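Local coordinates for protein hydroxylase (Rhodococcus sp., PDB 2OR0) that probably acts as a flavin-dependent hydroxylase of the acyl-CoA dehydrogenase family, using reduced flavin and molecular oxygen, at residues Q67-Y71 with Q117-G122; Y74-P78 with E243-M248; A345-V349 with A377-L381. All blocks are in the same frame, centred on the assembly; numbering follows the deposited sequence.

Interaction 1 of 3, residues Q67-Y71 with Q117-G122; sequences QPRLY and QEEIWG
The indole of Trp121 has the side-chain amide of Gln67 laid over one face and CG2 of Ile120, from its own helix, over the other. Amide and ring are nearly parallel, their planes 16° apart, with Gln67 CD 3.5 Å from Trp121 CE2. One carbon back along the same chain, Gln67 CG makes a CH-pi contact, 3.9 Å from the centroid of the six-membered ring of Trp121. CG of Gln67 lies opposite its own backbone N (chi1 -165°) and the chain runs on extended, which carries methylene and amide across the indole one after the other.

The Tyr71 ring is bounded by Leu70 CG on one face and the backbone O of Gln117 on the other, both offset toward the rim, while Glu118 OE1 lies at its edge, in plane. Tyr71 meets Trp121 obliquely, planes at 42°, and its CD1 presses on Trp121 CB at 3.5 Å. Pro68 adds its CD, 3.7 Å from Trp121 CZ3, and Gln117 CB reaches Tyr71 CE2.

The polar link across the contact is Tyr71 OH donating to Glu118 OE1 at 2.9 Å, on the anti side of the carboxylate. Gln67 NE2 gives hydrogen bonds to Tyr71 O, at 2.8 Å, and to Asn125 O. Gln117 turns its NE2 to Ala112 O.

This is a loop packed on helix 114-121, with Pro106 and Leu109 of helix 105-109 also touching Trp121. With NE2 committed to two carbonyls, the Gln67 amide is fixed in rotation and held flat against the indole; the phenol-carboxylate bond involves the exposed Glu118 and would probably favour its ionised form.

Interaction 2 of 3, residues Y74-P78 with E243-M248; sequences YEVHP and EPLFNM
Glu75 and Val76 pack against Leu245 where the loop leading into helix 78-91 meets a short 3-10 turn just ahead of helix 250-277, inside the acyl-CoA dehydrogenase-like fold. Pro78 is in the first turn of helix 78-91, and His77, at its N-cap position, caps Arg79 N through ND1.

Van der Waals packing centres on Leu245. Both of its methyls pack against Val76 O, CD1 nearly in line with the C=O bond and CD2 off to one side, each 3.6 Å away. CD2 also reaches Glu75 CA at 3.7 Å. With CG of Leu245 turned away from its backbone N (chi1 170°), the fork is directed at the 74-78 loop. The apolar pairs involve Pro78: Leu245 CD1 lies 4.1 Å from Pro78 CD, and selenomethionine Met248 closes the other end, its chain bent at both chi2 and chi3 to bring CE to 3.9 Å from Pro78 CG. Met253 of helix 250-277 touches Pro78, Leu245 and Met248 together.

The aromatic contact is oblique: Glu75 CG and CD approach CE2 of Phe246, with carboxylate and ring planes 64° apart. Trp107 meets the same ring, and its NE1 hydrogen-bonds Leu245 O.

Charge gathers at the Glu75 side. The carboxylates of Glu75 and Glu243 come together with planes 81° apart and OE1 of Glu75 4.0 Å from OE2 of Glu243; no hydrogen bond joins them. Each has a partner nearby, Glu75 OE2 taking the backbone N of Arg69 and Glu243 OE2 pairing with Arg241 in a salt bridge, which would probably ease the repulsion. In the closest approach of the two segments, Glu75 OE1 lies 3.5 Å from Glu243 CG.

Interaction 3 of 3, residues A345-V349 with A377-L381; sequences AWRAV and AHAGL
Leu381 and Val349 have the most surface buried here, and between them they carry the contact of two helices running nearly antiparallel, 158° between their directions and 10.3 Å between axes at closest approach.

Leu381 works with both branches. Its CD1 sits over a face of Trp346, 3.9 Å from the centroid of the five-membered ring and 13° off the ring normal, a CH-pi contact, and the same methyl reaches Ala345 CB at 4.0 Å. CD2 lies over the same indole face and meets Val349 CG1 at 4.1 Å. Placing CG trans to the backbone N (chi1 -167°) lets both methyls reach the other helix. The indole is held by a hydrogen bond from NE1 to the carbonyl O of His386.

Val349 sends its two methyls in different directions: CG1 to His378 as well as Leu381, CG2 to Ala377. CG1 stands over one face of the His378 imidazole, displaced toward the rim and 3.5 Å from CE1 of that ring. CG2 is 3.8 Å from Ala377 O and 4.0 Å from Ala377 CB. His378 is steadied from outside: its NE2 hydrogen-bonds Asp353 OD1, and Trp374 meets its ring edge-to-face. No hydrogen bond crosses between 345-349 and 377-381; the junction rests on van der Waals and CH-pi packing.

In the C-terminal helical domain of the acyl-CoA dehydrogenase family, this contact joins helix 331-356 to helix 370-381. Helix 250-277 packs against both, with Val262 touching Val349 and Thr266 touching Ala377, while helix 292-324 meets helix 331-356 through Ala348 and Arg347.

In the fold
From the N terminus, the loop between helices 51-60 and 78-91 supplies the first segments of both interaction 1 and interaction 2. Interaction 1 closes when the chain returns, mostly through helices, to helix 114-121. Interaction 2 opens before that closure and ends only at 243-248, after the whole beta sheet, so the two cross. They share the loop ahead of helix 78-91 and touch within it, making one loop a bridge from the N-terminal helices to the approach of helix 250-277. Interaction 3 follows in series, closing a short connection between helices 331-356 and 370-381; its centre lies about 26 Å from that of interaction 2, on the opposite side of the chain's centre.

Interaction 1 of 3, residues Q67-Y71 with Q117-G122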
# COMPACT_ATOMS: atom_id res chain seq x y z
N GLN A 67 3.68 -4.65 13.05
CA GLN A 67 4.35 -5.90 13.42
C GLN A 67 4.01 -6.28 14.88
O GLN A 67 3.82 -5.38 15.71
CB GLN A 67 5.84 -5.70 13.25
CG GLN A 67 6.69 -6.96 13.23
CD GLN A 67 7.97 -6.76 12.46
OE1 GLN A 67 7.96 -6.19 11.36
NE2 GLN A 67 9.10 -7.22 13.03
N PRO A 68 3.90 -7.59 15.20
CA PRO A 68 3.73 -8.02 16.62
C PRO A 68 4.84 -7.51 17.53
O PRO A 68 6.00 -7.41 17.11
CB PRO A 68 3.77 -9.56 16.55
CG PRO A 68 3.36 -9.89 15.14
CD PRO A 68 3.88 -8.74 14.27
N ARG A 69 4.48 -7.15 18.77
CA ARG A 69 5.47 -6.71 19.79
C ARG A 69 6.47 -7.80 20.10
O ARG A 69 7.64 -7.51 20.37
CB ARG A 69 4.77 -6.25 21.08
CG ARG A 69 4.17 -4.86 20.99
CD ARG A 69 3.30 -4.54 22.21
NE ARG A 69 2.36 -3.45 21.96
CZ ARG A 69 2.67 -2.15 22.03
NH1 ARG A 69 3.92 -1.78 22.34
NH2 ARG A 69 1.74 -1.23 21.79
N LEU A 70 6.02 -9.06 20.04
CA LEU A 70 6.92 -10.20 20.19
C LEU A 70 8.12 -10.05 19.26
O LEU A 70 9.25 -10.35 19.65
CB LEU A 70 6.18 -11.53 19.94
CG LEU A 70 6.93 -12.86 20.06
CD1 LEU A 70 7.51 -13.10 21.48
CD2 LEU A 70 6.03 -14.02 19.67
N TYR A 71 7.89 -9.55 18.04
CA TYR A 71 8.99 -9.40 17.11
C TYR A 71 9.40 -7.95 16.86
O TYR A 71 9.72 -7.58 15.72
CB TYR A 71 8.72 -10.17 15.82
CG TYR A 71 8.62 -11.67 16.02
CD1 TYR A 71 9.76 -12.46 16.16
CD2 TYR A 71 7.38 -12.30 16.05
CE1 TYR A 71 9.66 -13.84 16.34
CE2 TYR A 71 7.27 -13.68 16.22
CZ TYR A 71 8.42 -14.43 16.35
OH TYR A 71 8.30 -15.79 16.51
N GLN A 117 6.69 -16.98 11.33
CA GLN A 117 6.97 -15.67 11.94
C GLN A 117 8.37 -15.71 12.55
O GLN A 117 9.13 -14.75 12.46
CB GLN A 117 5.94 -15.31 13.02
CG GLN A 117 4.47 -15.39 12.60
CD GLN A 117 3.54 -14.77 13.64
OE1 GLN A 117 3.88 -13.77 14.27
NE2 GLN A 117 2.37 -15.35 13.80
N GLU A 118 8.70 -16.86 13.16
CA GLU A 118 10.01 -17.08 13.78
C GLU A 118 11.09 -17.18 12.69
O GLU A 118 12.17 -16.60 12.83
CB GLU A 118 9.94 -18.35 14.66
CG GLU A 118 11.20 -18.71 15.46
CD GLU A 118 11.79 -17.55 16.29
OE1 GLU A 118 11.01 -16.74 16.86
OE2 GLU A 118 13.04 -17.46 16.39
N GLU A 119 10.80 -17.89 11.61
CA GLU A 119 11.74 -17.96 10.48
C GLU A 119 12.09 -16.57 9.90
O GLU A 119 13.26 -16.26 9.62
CB GLU A 119 11.19 -18.86 9.37
CG GLU A 119 11.27 -20.34 9.71
CD GLU A 119 10.56 -21.21 8.69
OE1 GLU A 119 9.73 -20.70 7.91
OE2 GLU A 119 10.84 -22.42 8.66
N ILE A 120 11.06 -15.73 9.75
CA ILE A 120 11.23 -14.41 9.14
C ILE A 120 11.84 -13.38 10.09
O ILE A 120 12.78 -12.66 9.73
CB ILE A 120 9.88 -13.92 8.51
CG1 ILE A 120 9.48 -14.90 7.38
CG2 ILE A 120 9.96 -12.44 8.05
CD1 ILE A 120 8.15 -14.65 6.73
N TRP A 121 11.31 -13.31 11.31
CA TRP A 121 11.72 -12.27 12.26
C TRP A 121 12.63 -12.76 13.40
O TRP A 121 13.22 -11.94 14.11
CB TRP A 121 10.49 -11.60 12.87
CG TRP A 121 9.67 -10.79 11.91
CD1 TRP A 121 10.13 -9.94 10.93
CD2 TRP A 121 8.25 -10.73 11.85
NE1 TRP A 121 9.07 -9.36 10.27
CE2 TRP A 121 7.90 -9.83 10.82
CE3 TRP A 121 7.22 -11.35 12.58
CZ2 TRP A 121 6.58 -9.54 10.50
CZ3 TRP A 121 5.91 -11.07 12.26
CH2 TRP A 121 5.60 -10.16 11.22
N GLY A 122 12.70 -14.08 13.58
CA GLY A 122 13.49 -14.70 14.67
C GLY A 122 14.88 -14.12 14.90
O GLY A 122 15.20 -13.73 16.01

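Interaction 2 of 3, residues Y74-P78 with E243-M248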
# COMPACT_ATOMS: atom_id res chain seq x y z
N TYR A 74 5.25 -2.45 16.72
CA TYR A 74 4.58 -1.44 17.54
C TYR A 74 3.09 -1.63 17.67
O TYR A 74 2.47 -0.94 18.46
CB TYR A 74 4.85 -0.03 17.01
CG TYR A 74 6.29 0.27 16.84
CD1 TYR A 74 7.15 0.29 17.94
CD2 TYR A 74 6.82 0.51 15.58
CE1 TYR A 74 8.51 0.55 17.77
CE2 TYR A 74 8.16 0.77 15.41
CZ TYR A 74 8.99 0.78 16.49
OH TYR A 74 10.32 1.05 16.30
N GLU A 75 2.51 -2.55 16.90
CA GLU A 75 1.05 -2.74 16.85
C GLU A 75 0.22 -1.46 16.92
O GLU A 75 -0.80 -1.41 17.63
CB GLU A 75 0.58 -3.74 17.92
CG GLU A 75 1.39 -5.03 17.94
CD GLU A 75 1.07 -5.94 19.13
OE1 GLU A 75 0.04 -5.73 19.81
OE2 GLU A 75 1.88 -6.87 19.36
N VAL A 76 0.61 -0.44 16.15
CA VAL A 76 -0.12 0.84 16.16
C VAL A 76 -1.58 0.71 15.72
O VAL A 76 -1.97 -0.26 15.06
CB VAL A 76 0.65 1.98 15.39
CG1 VAL A 76 2.07 2.08 15.91
CG2 VAL A 76 0.64 1.76 13.88
N HIS A 77 -2.40 1.68 16.13
CA HIS A 77 -3.78 1.82 15.67
C HIS A 77 -3.70 2.08 14.15
O HIS A 77 -2.81 2.79 13.71
CB HIS A 77 -4.41 3.04 16.37
CG HIS A 77 -5.87 3.21 16.11
ND1 HIS A 77 -6.36 3.86 14.99
CD2 HIS A 77 -6.96 2.80 16.81
CE1 HIS A 77 -7.68 3.84 15.02
NE2 HIS A 77 -8.07 3.20 16.11
N PRO A 78 -4.63 1.52 13.37
CA PRO A 78 -4.66 1.76 11.90
C PRO A 78 -4.53 3.24 11.50
O PRO A 78 -3.93 3.54 10.46
CB PRO A 78 -6.04 1.23 11.50
CG PRO A 78 -6.33 0.17 12.48
CD PRO A 78 -5.72 0.62 13.79
N GLU A 243 -5.36 -9.02 20.22
CA GLU A 243 -5.20 -7.63 19.84
C GLU A 243 -6.24 -7.19 18.77
O GLU A 243 -6.35 -7.85 17.73
CB GLU A 243 -3.77 -7.37 19.34
CG GLU A 243 -2.67 -7.82 20.29
CD GLU A 243 -2.16 -9.24 20.03
OE1 GLU A 243 -2.88 -10.08 19.45
OE2 GLU A 243 -1.02 -9.52 20.44
N PRO A 244 -6.99 -6.10 19.04
CA PRO A 244 -7.98 -5.68 18.04
C PRO A 244 -7.35 -5.37 16.67
O PRO A 244 -7.96 -5.65 15.66
CB PRO A 244 -8.62 -4.44 18.66
CG PRO A 244 -8.41 -4.63 20.17
CD PRO A 244 -7.02 -5.22 20.22
N LEU A 245 -6.12 -4.84 16.66
CA LEU A 245 -5.44 -4.56 15.40
C LEU A 245 -5.47 -5.79 14.49
O LEU A 245 -5.89 -5.70 13.32
CB LEU A 245 -4.01 -4.09 15.62
CG LEU A 245 -3.19 -4.02 14.32
CD1 LEU A 245 -3.71 -2.92 13.34
CD2 LEU A 245 -1.74 -3.82 14.66
N PHE A 246 -5.09 -6.94 15.04
CA PHE A 246 -4.95 -8.15 14.24
C PHE A 246 -6.25 -8.82 13.91
O PHE A 246 -6.27 -9.81 13.18
CB PHE A 246 -3.96 -9.12 14.88
CG PHE A 246 -2.60 -8.56 15.01
CD1 PHE A 246 -1.97 -8.01 13.89
CD2 PHE A 246 -1.95 -8.52 16.23
CE1 PHE A 246 -0.70 -7.46 13.99
CE2 PHE A 246 -0.68 -7.97 16.33
CZ PHE A 246 -0.06 -7.43 15.20
N ASN A 247 -7.34 -8.26 14.40
CA ASN A 247 -8.64 -8.77 14.01
C ASN A 247 -9.39 -7.87 13.04
O ASN A 247 -10.57 -8.08 12.79
CB ASN A 247 -9.48 -9.12 15.23
CG ASN A 247 -8.90 -10.29 16.00
OD1 ASN A 247 -9.24 -11.44 15.74
ND2 ASN A 247 -8.01 -9.99 16.95
N MSE A 248 -8.70 -6.86 12.52
CA MSE A 248 -9.28 -5.95 11.50
C MSE A 248 -9.58 -6.69 10.17
O MSE A 248 -8.93 -7.68 9.87
CB MSE A 248 -8.33 -4.77 11.25
CG MSE A 248 -8.22 -3.80 12.43
SE MSE A 248 -9.76 -2.63 12.52
CE MSE A 248 -9.43 -1.54 10.87

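Interaction 3 of 3, residues A345-V349 with A377-L381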
# COMPACT_ATOMS: atom_id res chain seq x y z
N ALA A 345 -8.90 7.34 -3.27
CA ALA A 345 -7.78 7.38 -4.23
C ALA A 345 -8.13 8.24 -5.46
O ALA A 345 -7.36 9.11 -5.86
CB ALA A 345 -7.36 5.96 -4.66
N TRP A 346 -9.30 8.00 -6.04
CA TRP A 346 -9.69 8.67 -7.25
C TRP A 346 -9.85 10.21 -7.06
O TRP A 346 -9.40 11.00 -7.90
CB TRP A 346 -10.99 8.08 -7.81
CG TRP A 346 -10.76 6.75 -8.56
CD1 TRP A 346 -10.48 5.50 -8.00
CD2 TRP A 346 -10.77 6.56 -9.98
NE1 TRP A 346 -10.37 4.55 -9.02
CE2 TRP A 346 -10.52 5.18 -10.23
CE3 TRP A 346 -11.00 7.41 -11.08
CZ2 TRP A 346 -10.49 4.64 -11.52
CZ3 TRP A 346 -10.96 6.87 -12.38
CH2 TRP A 346 -10.70 5.50 -12.58
N ARG A 347 -10.50 10.59 -5.96
CA ARG A 347 -10.73 11.99 -5.60
C ARG A 347 -9.41 12.75 -5.52
O ARG A 347 -9.28 13.84 -6.05
CB ARG A 347 -11.52 12.08 -4.27
CG ARG A 347 -12.07 13.50 -3.94
CD ARG A 347 -12.85 13.51 -2.60
NE ARG A 347 -13.90 12.48 -2.57
CZ ARG A 347 -13.85 11.35 -1.86
NH1 ARG A 347 -12.83 11.08 -1.05
NH2 ARG A 347 -14.85 10.49 -1.94
N ALA A 348 -8.44 12.15 -4.85
CA ALA A 348 -7.15 12.77 -4.58
C ALA A 348 -6.35 12.89 -5.88
O ALA A 348 -5.78 13.95 -6.17
CB ALA A 348 -6.40 11.94 -3.57
N VAL A 349 -6.36 11.84 -6.69
CA VAL A 349 -5.66 11.93 -7.98
C VAL A 349 -6.27 12.97 -8.92
O VAL A 349 -5.52 13.76 -9.52
CB VAL A 349 -5.49 10.56 -8.67
CG1 VAL A 349 -4.78 10.75 -10.02
CG2 VAL A 349 -4.68 9.62 -7.76
N ALA A 377 1.33 9.42 -8.42
CA ALA A 377 -0.08 9.27 -8.02
C ALA A 377 -0.82 8.46 -9.07
O ALA A 377 -1.60 7.60 -8.74
CB ALA A 377 -0.77 10.65 -7.83
N HIS A 378 -0.59 8.78 -10.34
CA HIS A 378 -1.16 8.00 -11.46
C HIS A 378 -0.69 6.55 -11.53
O HIS A 378 -1.49 5.65 -11.78
CB HIS A 378 -0.90 8.72 -12.78
CG HIS A 378 -1.80 9.89 -12.95
ND1 HIS A 378 -3.12 9.76 -13.33
CD2 HIS A 378 -1.61 11.20 -12.70
CE1 HIS A 378 -3.69 10.95 -13.34
NE2 HIS A 378 -2.79 11.84 -12.94
N ALA A 379 0.60 6.31 -11.32
CA ALA A 379 1.05 4.92 -11.18
C ALA A 379 0.31 4.20 -10.05
O ALA A 379 -0.18 3.09 -10.25
CB ALA A 379 2.51 4.86 -10.91
N GLY A 380 0.25 4.82 -8.86
CA GLY A 380 -0.51 4.23 -7.74
C GLY A 380 -1.98 3.94 -8.03
O GLY A 380 -2.54 2.93 -7.59
N LEU A 381 -2.63 4.81 -8.80
CA LEU A 381 -4.06 4.64 -9.12
C LEU A 381 -4.34 3.40 -9.96
O LEU A 381 -5.50 2.91 -9.97
CB LEU A 381 -4.64 5.89 -9.85
CG LEU A 381 -6.17 5.99 -9.98
CD1 LEU A 381 -6.78 6.00 -8.59
CD2 LEU A 381 -6.67 7.24 -10.79